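Local coordinates for protein LEOA (Escherichia coli, PDB 4AUR) that is a dynamin-like GTPase of enterotoxigenic bacteria, probably hydrolysing GTP in a globular domain carried by a long helical stalk, at residues Leu296-Glu301 against Glu404-Gly409; Val300-Glu305 against Thr397-Ser402. All blocks are in the same frame, centred on the assembly; numbering follows the deposited sequence.

Interaction 1. Residues Leu296-Glu301 against Glu404-Gly409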
# COMPACT_ATOMS: atom_id res chain seq x y z
N LEU A 296 4.00 -4.37 0.35
CA LEU A 296 4.91 -5.14 1.22
C LEU A 296 4.29 -5.45 2.57
O LEU A 296 4.48 -6.55 3.06
CB LEU A 296 6.24 -4.43 1.44
CG LEU A 296 7.22 -5.13 2.35
CD1 LEU A 296 7.52 -6.51 1.80
CD2 LEU A 296 8.51 -4.38 2.51
N ASN A 297 3.56 -4.52 3.16
CA ASN A 297 2.94 -4.76 4.46
C ASN A 297 1.94 -5.89 4.37
O ASN A 297 1.88 -6.72 5.25
CB ASN A 297 2.21 -3.49 5.02
CG ASN A 297 3.15 -2.30 5.33
OD1 ASN A 297 2.70 -1.16 5.35
ND2 ASN A 297 4.43 -2.56 5.58
N THR A 298 1.14 -5.90 3.30
CA THR A 298 0.15 -6.92 3.08
C THR A 298 0.83 -8.28 3.05
O THR A 298 0.29 -9.25 3.56
CB THR A 298 -0.57 -6.76 1.73
OG1 THR A 298 -1.22 -5.50 1.65
CG2 THR A 298 -1.62 -7.84 1.55
N PHE A 299 2.01 -8.35 2.46
CA PHE A 299 2.67 -9.62 2.31
C PHE A 299 3.23 -10.05 3.63
O PHE A 299 3.12 -11.18 3.99
CB PHE A 299 3.81 -9.61 1.29
CG PHE A 299 4.71 -10.79 1.45
CD1 PHE A 299 4.23 -12.07 1.19
CD2 PHE A 299 5.96 -10.66 1.98
CE1 PHE A 299 5.02 -13.19 1.39
CE2 PHE A 299 6.74 -11.77 2.20
CZ PHE A 299 6.28 -13.04 1.91
N VAL A 300 3.87 -9.13 4.33
CA VAL A 300 4.56 -9.47 5.57
C VAL A 300 3.56 -9.74 6.65
O VAL A 300 3.82 -10.57 7.50
CB VAL A 300 5.47 -8.34 6.04
CG1 VAL A 300 6.12 -8.68 7.37
CG2 VAL A 300 6.51 -8.02 4.98
N GLU A 301 2.44 -9.04 6.65
CA GLU A 301 1.41 -9.31 7.64
C GLU A 301 0.85 -10.72 7.41
O GLU A 301 0.96 -11.57 8.27
CB GLU A 301 0.33 -8.22 7.60
CG GLU A 301 -1.09 -8.64 7.95
CD GLU A 301 -2.11 -8.08 6.95
OE1 GLU A 301 -2.23 -8.64 5.81
OE2 GLU A 301 -2.76 -7.06 7.29
N GLU A 404 2.51 -16.88 -2.68
CA GLU A 404 3.18 -16.93 -3.97
C GLU A 404 2.40 -16.09 -4.97
O GLU A 404 2.96 -15.30 -5.74
CB GLU A 404 3.24 -18.37 -4.49
CG GLU A 404 3.72 -18.47 -5.94
CD GLU A 404 3.29 -19.74 -6.69
OE1 GLU A 404 2.35 -20.47 -6.24
OE2 GLU A 404 3.91 -20.00 -7.76
N SER A 405 1.09 -16.29 -4.96
CA SER A 405 0.17 -15.70 -5.91
C SER A 405 -0.01 -14.20 -5.68
O SER A 405 -0.29 -13.47 -6.60
CB SER A 405 -1.16 -16.45 -5.81
OG SER A 405 -2.21 -15.85 -6.53
N PHE A 406 0.13 -13.75 -4.44
CA PHE A 406 0.09 -12.33 -4.14
C PHE A 406 1.34 -11.69 -4.72
O PHE A 406 1.26 -10.78 -5.55
CB PHE A 406 -0.00 -12.08 -2.65
CG PHE A 406 0.05 -10.62 -2.29
CD1 PHE A 406 -1.06 -9.81 -2.43
CD2 PHE A 406 1.22 -10.04 -1.83
CE1 PHE A 406 -1.01 -8.46 -2.11
CE2 PHE A 406 1.26 -8.70 -1.50
CZ PHE A 406 0.15 -7.91 -1.65
N LEU A 407 2.50 -12.21 -4.30
CA LEU A 407 3.80 -11.77 -4.81
C LEU A 407 3.97 -11.88 -6.31
O LEU A 407 4.78 -11.17 -6.87
CB LEU A 407 4.92 -12.55 -4.14
CG LEU A 407 5.10 -12.40 -2.63
CD1 LEU A 407 6.14 -13.38 -2.18
CD2 LEU A 407 5.57 -11.02 -2.25
N SER A 408 3.24 -12.75 -7.00
CA SER A 408 3.43 -12.88 -8.45
C SER A 408 2.76 -11.73 -9.17
O SER A 408 3.21 -11.34 -10.25
CB SER A 408 2.87 -14.21 -8.96
OG SER A 408 3.67 -15.31 -8.55
N GLY A 409 1.69 -11.20 -8.57
CA GLY A 409 0.93 -10.08 -9.13
C GLY A 409 1.48 -8.70 -8.80
O GLY A 409 0.87 -7.69 -9.16

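Interaction 2. Residues Val300-Glu305 against Thr397-Ser402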
# COMPACT_ATOMS: atom_id res chain seq x y z
N VAL A 300 3.87 -9.13 4.33
CA VAL A 300 4.56 -9.47 5.57
C VAL A 300 3.56 -9.74 6.65
O VAL A 300 3.82 -10.57 7.50
CB VAL A 300 5.47 -8.34 6.04
CG1 VAL A 300 6.12 -8.68 7.37
CG2 VAL A 300 6.51 -8.02 4.98
N GLU A 301 2.44 -9.04 6.65
CA GLU A 301 1.41 -9.31 7.64
C GLU A 301 0.85 -10.72 7.41
O GLU A 301 0.96 -11.57 8.27
CB GLU A 301 0.33 -8.22 7.60
CG GLU A 301 -1.09 -8.64 7.95
CD GLU A 301 -2.11 -8.08 6.95
OE1 GLU A 301 -2.23 -8.64 5.81
OE2 GLU A 301 -2.76 -7.06 7.29
N LYS A 302 0.29 -10.96 6.23
CA LYS A 302 -0.19 -12.28 5.86
C LYS A 302 0.79 -13.40 6.17
O LYS A 302 0.39 -14.43 6.64
CB LYS A 302 -0.49 -12.31 4.37
CG LYS A 302 -0.57 -13.71 3.78
CD LYS A 302 -1.40 -13.77 2.50
CE LYS A 302 -1.24 -15.12 1.78
NZ LYS A 302 -1.37 -16.36 2.63
N ASN A 303 2.06 -13.22 5.87
CA ASN A 303 3.05 -14.26 6.09
C ASN A 303 3.29 -14.49 7.54
O ASN A 303 3.55 -15.60 7.93
CB ASN A 303 4.40 -13.93 5.44
CG ASN A 303 5.37 -15.12 5.44
OD1 ASN A 303 6.42 -15.09 6.07
ND2 ASN A 303 5.00 -16.18 4.72
N ASP A 304 3.22 -13.44 8.34
CA ASP A 304 3.44 -13.53 9.77
C ASP A 304 2.23 -14.23 10.40
O ASP A 304 2.38 -14.99 11.33
CB ASP A 304 3.64 -12.12 10.34
CG ASP A 304 4.29 -12.12 11.73
OD1 ASP A 304 4.70 -13.20 12.21
OD2 ASP A 304 4.41 -11.02 12.33
N GLU A 305 1.05 -13.99 9.86
CA GLU A 305 -0.18 -14.53 10.41
C GLU A 305 -0.32 -16.01 10.05
O GLU A 305 -0.76 -16.81 10.88
CB GLU A 305 -1.37 -13.71 9.94
CG GLU A 305 -1.38 -12.30 10.53
CD GLU A 305 -2.32 -11.31 9.83
OE1 GLU A 305 -2.86 -11.64 8.74
OE2 GLU A 305 -2.51 -10.17 10.37
N THR A 397 -0.19 -25.76 2.58
CA THR A 397 0.05 -25.71 1.15
C THR A 397 -0.89 -24.72 0.49
O THR A 397 -0.51 -24.04 -0.44
CB THR A 397 -0.03 -27.14 0.57
OG1 THR A 397 1.21 -27.79 0.82
CG2 THR A 397 -0.33 -27.17 -0.91
N ARG A 398 -2.11 -24.59 0.97
CA ARG A 398 -2.99 -23.61 0.37
C ARG A 398 -2.53 -22.16 0.61
O ARG A 398 -2.57 -21.32 -0.29
CB ARG A 398 -4.44 -23.81 0.84
CG ARG A 398 -5.35 -22.65 0.46
CD ARG A 398 -6.83 -22.98 0.43
NE ARG A 398 -7.53 -21.95 -0.36
CZ ARG A 398 -8.82 -21.98 -0.68
NH1 ARG A 398 -9.60 -22.97 -0.27
NH2 ARG A 398 -9.32 -20.99 -1.42
N GLN A 399 -2.10 -21.87 1.84
CA GLN A 399 -1.71 -20.53 2.24
C GLN A 399 -0.38 -20.07 1.64
O GLN A 399 -0.22 -18.92 1.24
CB GLN A 399 -1.60 -20.48 3.76
CG GLN A 399 -2.91 -20.67 4.48
CD GLN A 399 -4.04 -19.91 3.84
OE1 GLN A 399 -3.95 -18.71 3.59
NE2 GLN A 399 -5.13 -20.60 3.58
N LEU A 400 0.59 -20.98 1.59
CA LEU A 400 1.85 -20.72 0.90
C LEU A 400 1.60 -20.34 -0.55
O LEU A 400 2.28 -19.49 -1.11
CB LEU A 400 2.70 -21.98 0.90
CG LEU A 400 3.26 -22.36 2.24
CD1 LEU A 400 4.19 -23.55 2.08
CD2 LEU A 400 3.98 -21.18 2.87
N SER A 401 0.63 -21.01 -1.15
CA SER A 401 0.34 -20.76 -2.54
C SER A 401 -0.34 -19.44 -2.74
O SER A 401 -0.24 -18.87 -3.81
CB SER A 401 -0.50 -21.90 -3.11
OG SER A 401 0.31 -23.06 -3.17
N SER A 402 -1.04 -18.93 -1.73
CA SER A 402 -1.71 -17.64 -1.90
C SER A 402 -0.74 -16.49 -1.63
O SER A 402 -0.99 -15.37 -2.05
CB SER A 402 -2.94 -17.53 -1.01
OG SER A 402 -2.55 -17.65 0.33

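Interaction 1. Residues Leu296-Glu301 against Glu404-Gly409
Phe299 and Leu407 meet ring against branch between two nearly antiparallel helices, and the closest contacts across this interface are all carbon to carbon. The short axes run at 169° to each other and come no closer than 10.6 Å; the space between them is filled by side chains from both helices, chiefly the two phenylalanines and Leu407.

The first kind of contact is CH-pi. Leu407 CD2 lies over one face of the Phe299 ring, 4.0 Å from its centroid, and sits toward the rim rather than over the middle. The other methyl, CD1, packs on the same face near Phe299 CE1, 3.7 Å away, as an ordinary apolar contact. With CG set anti to the backbone N (chi1 163°), the Phe299 ring reaches across to Leu407 and also touches Ile437 of helix 430-447 and Ile549 of helix 547-567. Leu407 itself leans on Leu433, so this half of the contact belongs to a shared hydrophobic interior.

The second kind is aliphatic carbon against the far end of a ring. Phe406 extends toward helix 275-343 and ends against two consecutive residues there: its CZ is 3.6 Å from Thr298 CB, and its CE2 is 3.9 Å from Phe299 CB. Both carbons approach the ring obliquely. The side chains of Thr298 and Phe406 cross at about a right angle, and the threonine methyl CG2 lies 3.8 Å from Phe406 CE1. The rotamer that presents this methyl leaves OG1 beside the backbone N, hydrogen-bonded to Asp294 O one turn back.

Chemically, then, the two helices are joined here by hydrophobic burial and dispersion, with the threonine hydroxyl turned to its own helix.

Interaction 2. Residues Val300-Glu305 against Thr397-Ser402
Lys302 reaches across to the backbone of Gln399 and brings by far the most buried surface to this contact. Its chain runs out almost fully extended from helix 275-343 and bends only at the last torsion (chi4 48°), which brings NZ in toward helix 368-408. There the ammonium donates to the carbonyl oxygen Gln399 O at 3.1 Å, tilted 31° from the carbonyl plane. The same ammonium forms a salt bridge with Asp306 one turn further along its own helix, so it is held by a carboxylate from its own side and a carbonyl from the other.

Ser402 adds the next largest share. Its OG is turned between the backbone N and the carbonyl carbon (chi1 60°) and points back at the preceding turn, where it donates to Gln399 O at 2.8 Å. That oxygen therefore accepts from both Lys302 and Ser402, which approach from opposite faces of its plane, with a further weak bond from Ser403 OG. Ser402 OG also lies 2.9 Å from Lys302 NZ and 3.2 Å from Lys302 CE.

Gln399 contributes mainly through its backbone, but its side chain folds back at chi2 and leaves OE1 3.6 Å from Lys302 NZ. The side chain also touches Asp306, Arg309 and Phe310, the next turns of the opposite helix.

This is a surface contact between long helices, a lysine reaching across to a carbonyl on the neighbouring helix, within the elongated dynamin-like helical domain, which probably corresponds to the stalk-like part of other dynamins.

From the N terminus, the chain passes through the GTPase region and enters the long helix 275-343, which supplies the first segment of both contacts: 296-301, then 300-305, sharing Val300 and Glu301. It continues through helix 351-359 and returns along helix 368-408, where 397-402 comes before 404-409. Interaction 2 thus closes the inner loop, with 91 residues between its segments, and interaction 1 the outer one, with 102; the two nest, as expected of an antiparallel helical hairpin. Their centres lie only about 8 Å apart, so they act as successive steps along one helix pair, apolar at interaction 1 and polar at interaction 2.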